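Local coordinates for protein AmbC (Sorangium cellulosum, PDB 5O15) that probably dehydrates a polyketide intermediate and closes it into an oxygen heterocycle, as a bifunctional dehydratase-cyclase domain of ambruticin biosynthesis, at residues A63-A68 with S81-E86; L99-E104 with F114-R119. One frame throughout, in Å; residues are numbered along the deposited sequence. Where two conformers were deposited one is given.

Interaction 1: A63-A68 with S81-E86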
loop_
_atom_site.group_PDB
_atom_site.type_symbol
_atom_site.label_atom_id
_atom_site.label_comp_id
_atom_site.label_asym_id
_atom_site.label_seq_id
_atom_site.Cartn_x
_atom_site.Cartn_y
_atom_site.Cartn_z
ATOM N N ALA A 63 -3.135 2.014 1.802
ATOM C CA ALA A 63 -3.583 3.292 2.339
ATOM C C ALA A 63 -2.987 3.569 3.724
ATOM O O ALA A 63 -2.727 4.731 4.064
ATOM C CB ALA A 63 -5.094 3.340 2.447
ATOM N N PHE A 64 -2.730 2.527 4.526
ATOM C CA PHE A 64 -2.057 2.728 5.809
ATOM C C PHE A 64 -0.614 3.123 5.575
ATOM O O PHE A 64 -0.077 3.956 6.298
ATOM C CB PHE A 64 -2.147 1.470 6.677
ATOM C CG PHE A 64 -3.530 1.023 6.959
ATOM C CD1 PHE A 64 -4.497 1.887 7.428
ATOM C CD2 PHE A 64 -3.884 -0.290 6.715
ATOM C CE1 PHE A 64 -5.801 1.406 7.681
ATOM C CE2 PHE A 64 -5.146 -0.758 6.974
ATOM C CZ PHE A 64 -6.109 0.085 7.390
ATOM N N VAL A 65 0.018 2.571 4.533
ATOM C CA VAL A 65 1.353 3.004 4.158
ATOM C C VAL A 65 1.357 4.480 3.787
ATOM O O VAL A 65 2.224 5.246 4.223
ATOM C CB VAL A 65 1.921 2.106 3.052
ATOM C CG1 VAL A 65 3.264 2.602 2.604
ATOM C CG2 VAL A 65 2.011 0.655 3.521
ATOM N N GLU A 66 0.400 4.896 2.954
ATOM C CA GLU A 66 0.279 6.292 2.559
ATOM C C GLU A 66 0.102 7.194 3.777
ATOM O O GLU A 66 0.727 8.258 3.861
ATOM C CB GLU A 66 -0.888 6.442 1.572
ATOM C CG GLU A 66 -1.374 7.857 1.351
ATOM C CD GLU A 66 -0.379 8.787 0.658
ATOM O OE1 GLU A 66 0.749 8.372 0.322
ATOM O OE2 GLU A 66 -0.723 9.982 0.500
ATOM N N LEU A 67 -0.760 6.799 4.715
ATOM C CA LEU A 67 -0.962 7.627 5.896
ATOM C C LEU A 67 0.311 7.712 6.731
ATOM O O LEU A 67 0.643 8.783 7.254
ATOM C CB LEU A 67 -2.151 7.089 6.704
ATOM C CG LEU A 67 -3.518 7.328 6.028
ATOM C CD1 LEU A 67 -4.591 6.485 6.665
ATOM C CD2 LEU A 67 -3.868 8.805 6.047
ATOM N N ALA A 68 1.040 6.609 6.852
ATOM C CA ALA A 68 2.303 6.632 7.585
ATOM C C ALA A 68 3.346 7.499 6.880
ATOM O O ALA A 68 4.094 8.220 7.541
ATOM C CB ALA A 68 2.825 5.212 7.747
ATOM N N SER A 81 10.075 3.041 8.739
ATOM C CA SER A 81 10.983 1.945 8.996
ATOM C C SER A 81 10.238 0.618 9.136
ATOM O O SER A 81 10.684 -0.404 8.602
ATOM C CB SER A 81 11.754 2.266 10.268
ATOM O OG SER A 81 12.479 1.142 10.732
ATOM N N GLU A 82 9.119 0.604 9.843
ATOM C CA GLU A 82 8.326 -0.609 9.994
ATOM C C GLU A 82 6.863 -0.221 10.090
ATOM O O GLU A 82 6.539 0.823 10.673
ATOM C CB GLU A 82 8.703 -1.396 11.260
ATOM C CG GLU A 82 10.174 -1.795 11.386
ATOM C CD GLU A 82 10.646 -2.726 10.268
ATOM O OE1 GLU A 82 9.795 -3.403 9.624
ATOM O OE2 GLU A 82 11.886 -2.780 10.028
ATOM N N LEU A 83 6.001 -1.054 9.517
ATOM C CA LEU A 83 4.565 -0.913 9.632
ATOM C C LEU A 83 3.976 -2.312 9.740
ATOM O O LEU A 83 4.266 -3.184 8.918
ATOM C CB LEU A 83 3.992 -0.140 8.432
ATOM C CG LEU A 83 2.486 0.177 8.520
ATOM C CD1 LEU A 83 2.108 1.450 7.767
ATOM C CD2 LEU A 83 1.581 -0.951 8.085
ATOM N N THR A 84 3.157 -2.518 10.751
ATOM C CA THR A 84 2.398 -3.737 10.938
ATOM C C THR A 84 0.931 -3.381 10.811
ATOM O O THR A 84 0.497 -2.344 11.314
ATOM C CB THR A 84 2.652 -4.350 12.316
ATOM O OG1 THR A 84 4.053 -4.596 12.471
ATOM C CG2 THR A 84 1.908 -5.677 12.459
ATOM N N ILE A 85 0.193 -4.211 10.079
ATOM C CA ILE A 85 -1.244 -4.058 9.958
ATOM C C ILE A 85 -1.882 -4.952 11.013
ATOM O O ILE A 85 -1.638 -6.155 11.052
ATOM C CB ILE A 85 -1.732 -4.405 8.549
ATOM C CG1 ILE A 85 -1.027 -3.480 7.541
ATOM C CG2 ILE A 85 -3.242 -4.271 8.503
ATOM C CD1 ILE A 85 -1.360 -3.749 6.099
ATOM N N GLU A 86 -2.707 -4.369 11.865
ATOM C CA GLU A 86 -3.322 -5.108 12.964
ATOM C C GLU A 86 -4.760 -5.503 12.693
ATOM O O GLU A 86 -5.192 -6.583 13.122
ATOM C CB GLU A 86 -3.285 -4.277 14.246
ATOM C CG GLU A 86 -1.901 -3.983 14.740
ATOM C CD GLU A 86 -1.897 -3.441 16.137
ATOM O OE1 GLU A 86 -2.989 -3.220 16.717
ATOM O OE2 GLU A 86 -0.787 -3.267 16.646
#
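The packing of a hotdog helix against its enclosing beta-sheet is represented here by Phe-64, Val-65 and Ala-68 of helix 61-75, which meet Leu-83 and Ile-85 of strand 79-85. The short axes approach to 9.8 Å, too far for the backbones to bond, and their directions differ by 140°; side chains must therefore bridge the gap. Leu-83 does most of this. Its CG stands anti to the backbone N (chi1 -175°), which carries CD1 to the helix surface. There CD1 lies 3.8 Å from Ala-68 CB and 4.0 Å from Val-65 CA, while Val-65 CG2 is a looser neighbour at 4.3 Å. Leu-83 CD1 also comes to 3.6 Å from Phe-64 O, an oxygen already engaged by Ala-68 N in the helical i to i+4 bond of 2.9 Å. Phe-64, Val-65 and Ala-68, within about one helical turn, all border this one methyl. Farther along the strand, Ile-85 CG2 reaches Phe-64 CE2 at 4.3 Å, approaching the ring obliquely. Trp-242 of strand 236-247 touches both Val-65 and Leu-83, and Leu-214 of helix 211-225 also touches Val-65. The Phe-64 ring meets His-131 of strand 129-137 with nearly parallel planes. No hydrogen bond or ion pair crosses between the segments, so the contact rests on apolar packing, and the carbonyl facing Leu-83 is satisfied within its own helix.

Interaction 2: L99-E104 with F114-R119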
loop_
_atom_site.group_PDB
_atom_site.type_symbol
_atom_site.label_atom_id
_atom_site.label_comp_id
_atom_site.label_asym_id
_atom_site.label_seq_id
_atom_site.Cartn_x
_atom_site.Cartn_y
_atom_site.Cartn_z
ATOM N N LEU A 99 -10.209 9.647 10.873
ATOM C CA LEU A 99 -8.886 9.061 10.985
ATOM C C LEU A 99 -8.073 9.788 12.043
ATOM O O LEU A 99 -8.244 10.994 12.279
ATOM C CB LEU A 99 -8.135 9.222 9.664
ATOM C CG LEU A 99 -8.770 8.577 8.435
ATOM C CD1 LEU A 99 -7.928 8.880 7.198
ATOM C CD2 LEU A 99 -8.845 7.102 8.652
ATOM N N GLN A 100 -7.125 9.054 12.626
ATOM C CA GLN A 100 -6.148 9.687 13.505
ATOM C C GLN A 100 -4.827 8.967 13.330
ATOM O O GLN A 100 -4.787 7.735 13.345
ATOM C CB GLN A 100 -6.581 9.645 14.964
ATOM C CG GLN A 100 -5.744 10.556 15.841
ATOM C CD GLN A 100 -6.242 10.634 17.252
ATOM O OE1 GLN A 100 -5.522 10.292 18.196
ATOM N NE2 GLN A 100 -7.457 11.113 17.415
ATOM N N VAL A 101 -3.756 9.725 13.168
ATOM C CA VAL A 101 -2.416 9.173 13.201
ATOM C C VAL A 101 -1.724 9.766 14.413
ATOM O O VAL A 101 -1.620 10.987 14.540
ATOM C CB VAL A 101 -1.618 9.470 11.933
ATOM C CG1 VAL A 101 -0.307 8.774 12.023
ATOM C CG2 VAL A 101 -2.408 8.995 10.668
ATOM N N THR A 102 -1.272 8.899 15.303
ATOM C CA THR A 102 -0.539 9.312 16.500
ATOM C C THR A 102 0.941 9.087 16.229
ATOM O O THR A 102 1.341 8.059 15.677
ATOM C CB THR A 102 -1.059 8.566 17.758
ATOM O OG1 THR A 102 -0.981 7.166 17.611
ATOM C CG2 THR A 102 -2.481 8.882 18.036
ATOM N N VAL A 103 1.775 10.057 16.627
ATOM C CA VAL A 103 3.211 9.943 16.466
ATOM C C VAL A 103 3.848 10.225 17.815
ATOM O O VAL A 103 3.556 11.263 18.441
ATOM C CB VAL A 103 3.761 10.895 15.386
ATOM C CG1 VAL A 103 5.257 10.612 15.157
ATOM C CG2 VAL A 103 3.010 10.728 14.051
ATOM N N GLU A 104 4.765 9.362 18.217
ATOM C CA GLU A 104 5.396 9.392 19.524
ATOM C C GLU A 104 6.727 10.124 19.440
ATOM O O GLU A 104 7.153 10.653 18.411
ATOM C CB GLU A 104 5.582 7.960 20.027
ATOM C CG GLU A 104 4.312 7.124 20.105
ATOM C CD GLU A 104 3.230 7.811 20.893
ATOM O OE1 GLU A 104 3.539 8.298 21.992
ATOM O OE2 GLU A 104 2.069 7.893 20.424
ATOM N N PHE A 114 4.509 5.144 15.786
ATOM C CA PHE A 114 3.275 5.743 15.306
ATOM C C PHE A 114 2.173 4.696 15.315
ATOM O O PHE A 114 2.440 3.498 15.366
ATOM C CB PHE A 114 3.431 6.345 13.894
ATOM C CG PHE A 114 3.506 5.309 12.818
ATOM C CD1 PHE A 114 4.703 4.759 12.438
ATOM C CD2 PHE A 114 2.338 4.862 12.214
ATOM C CE1 PHE A 114 4.758 3.783 11.466
ATOM C CE2 PHE A 114 2.382 3.865 11.191
ATOM C CZ PHE A 114 3.575 3.337 10.865
ATOM N N ALA A 115 0.939 5.153 15.210
ATOM C CA ALA A 115 -0.212 4.270 15.033
ATOM C C ALA A 115 -1.237 4.975 14.154
ATOM O O ALA A 115 -1.286 6.201 14.122
ATOM C CB ALA A 115 -0.856 3.841 16.353
ATOM N N VAL A 116 -2.050 4.192 13.440
ATOM C CA VAL A 116 -3.131 4.700 12.599
ATOM C C VAL A 116 -4.429 4.105 13.109
ATOM O O VAL A 116 -4.526 2.885 13.262
ATOM C CB VAL A 116 -2.918 4.294 11.132
ATOM C CG1 VAL A 116 -4.038 4.834 10.272
ATOM C CG2 VAL A 116 -1.555 4.759 10.667
ATOM N N HIS A 117 -5.446 4.957 13.303
ATOM C CA HIS A 117 -6.721 4.567 13.893
ATOM C C HIS A 117 -7.862 5.160 13.095
ATOM O O HIS A 117 -7.691 6.172 12.416
ATOM C CB HIS A 117 -6.832 5.181 15.274
ATOM C CG HIS A 117 -5.539 5.240 15.987
ATOM N ND1 HIS A 117 -5.221 4.271 16.880
ATOM C CD2 HIS A 117 -4.475 6.083 15.931
ATOM C CE1 HIS A 117 -4.062 4.543 17.446
ATOM N NE2 HIS A 117 -3.575 5.636 16.871
ATOM N N SER A 118 -9.046 4.570 13.248
ATOM C CA SER A 118 -10.234 5.172 12.675
ATOM C C SER A 118 -11.416 4.960 13.593
ATOM O O SER A 118 -11.394 4.111 14.479
ATOM C CB SER A 118 -10.540 4.621 11.282
ATOM O OG SER A 118 -11.238 3.416 11.372
ATOM N N ARG A 119 -12.453 5.745 13.350
ATOM C CA ARG A 119 -13.731 5.539 14.007
ATOM C C ARG A 119 -14.834 5.984 13.062
ATOM O O ARG A 119 -14.611 6.877 12.238
ATOM C CB ARG A 119 -13.818 6.293 15.343
ATOM C CG ARG A 119 -13.903 7.793 15.241
ATOM C CD ARG A 119 -14.064 8.471 16.624
ATOM N NE ARG A 119 -14.354 9.887 16.424
ATOM C CZ ARG A 119 -14.120 10.857 17.299
ATOM N NH1 ARG A 119 -13.587 10.604 18.495
ATOM N NH2 ARG A 119 -14.434 12.103 16.967
#
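Leu-99 to Val-103 pair with Phe-114 to Ser-118 as the two strands of an antiparallel beta hairpin, axes 4.7 Å apart and directions at 159°. Gln-100 with His-117 and Thr-102 with Ala-115 are the hydrogen-bonded pairs, each tied by two reciprocal N-H to O=C bonds, whereas Leu-99 with Ser-118, Val-101 with Val-116 and Val-103 with Phe-114 are non-hydrogen-bonded. Gln-100 O accepts His-117 N at 2.9 Å, almost in line with the carbonyl (C=O...N 165°); His-117 CD2 lies 3.1 Å from the same oxygen, which is at the ring edge, as a close contact. With CG anti to the carbonyl carbon (chi1 -36°), the imidazole leans toward the partner strand and presents its edge to Gln-100 O and Thr-102 OG1. His-117 NE2 reaches diagonally to Thr-102 OG1 in a 3.1 Å hydrogen bond whose donor is undecided. OG1 lies in the ring plane, whereas Thr-102 CG2 approaches His-117 NE2 from off that plane, at 3.6 Å. This bond belongs to one of two modelled Thr-102 conformers, so it may not be permanent. Ala-115 CB shares this sheet face, on which Gln-100, Thr-102 and His-117 are only partly buried. The other face is mainly apolar: Val-101 CG2 meets Val-116 CG2 at 4.3 Å, and Leu-99 CD2 approaches Ser-118 CB at 4.0 Å. Ser-118 OG finds its hydrogen bond in His-131 NE2, on the next strand. In the sheet the hairpin is flanked by strand 34-41 beside 99-103 and by strand 129-137 beside 114-119, while Leu-67, Ala-68 and Ala-71 of helix 61-75 press against its apolar face.

Overall arrangement
Both contacts belong to the first hotdog of the double-hotdog fold: helix 61-75 supplies one side of interaction 1 and packs on the apolar face of the interaction 2 hairpin. Their centres lie 10 Å apart. Phe-114 joins them directly: its CZ sits 3.7 Å from Ala-68 CB and 3.9 Å from Leu-83 CD1. Leu-67 CD1 adds a second link, 4.0 Å from Val-116 CG1. The Glu-66 carboxylate hydrogen-bonds His-19 and the backbone N of Gly-208 and Leu-209, just ahead of helix 211-225. In polyketide synthase dehydratases the catalytic histidine precedes the first hotdog helix and the catalytic aspartate lies on the second; interaction 1, touching helix 211-225, is probably nearer that site.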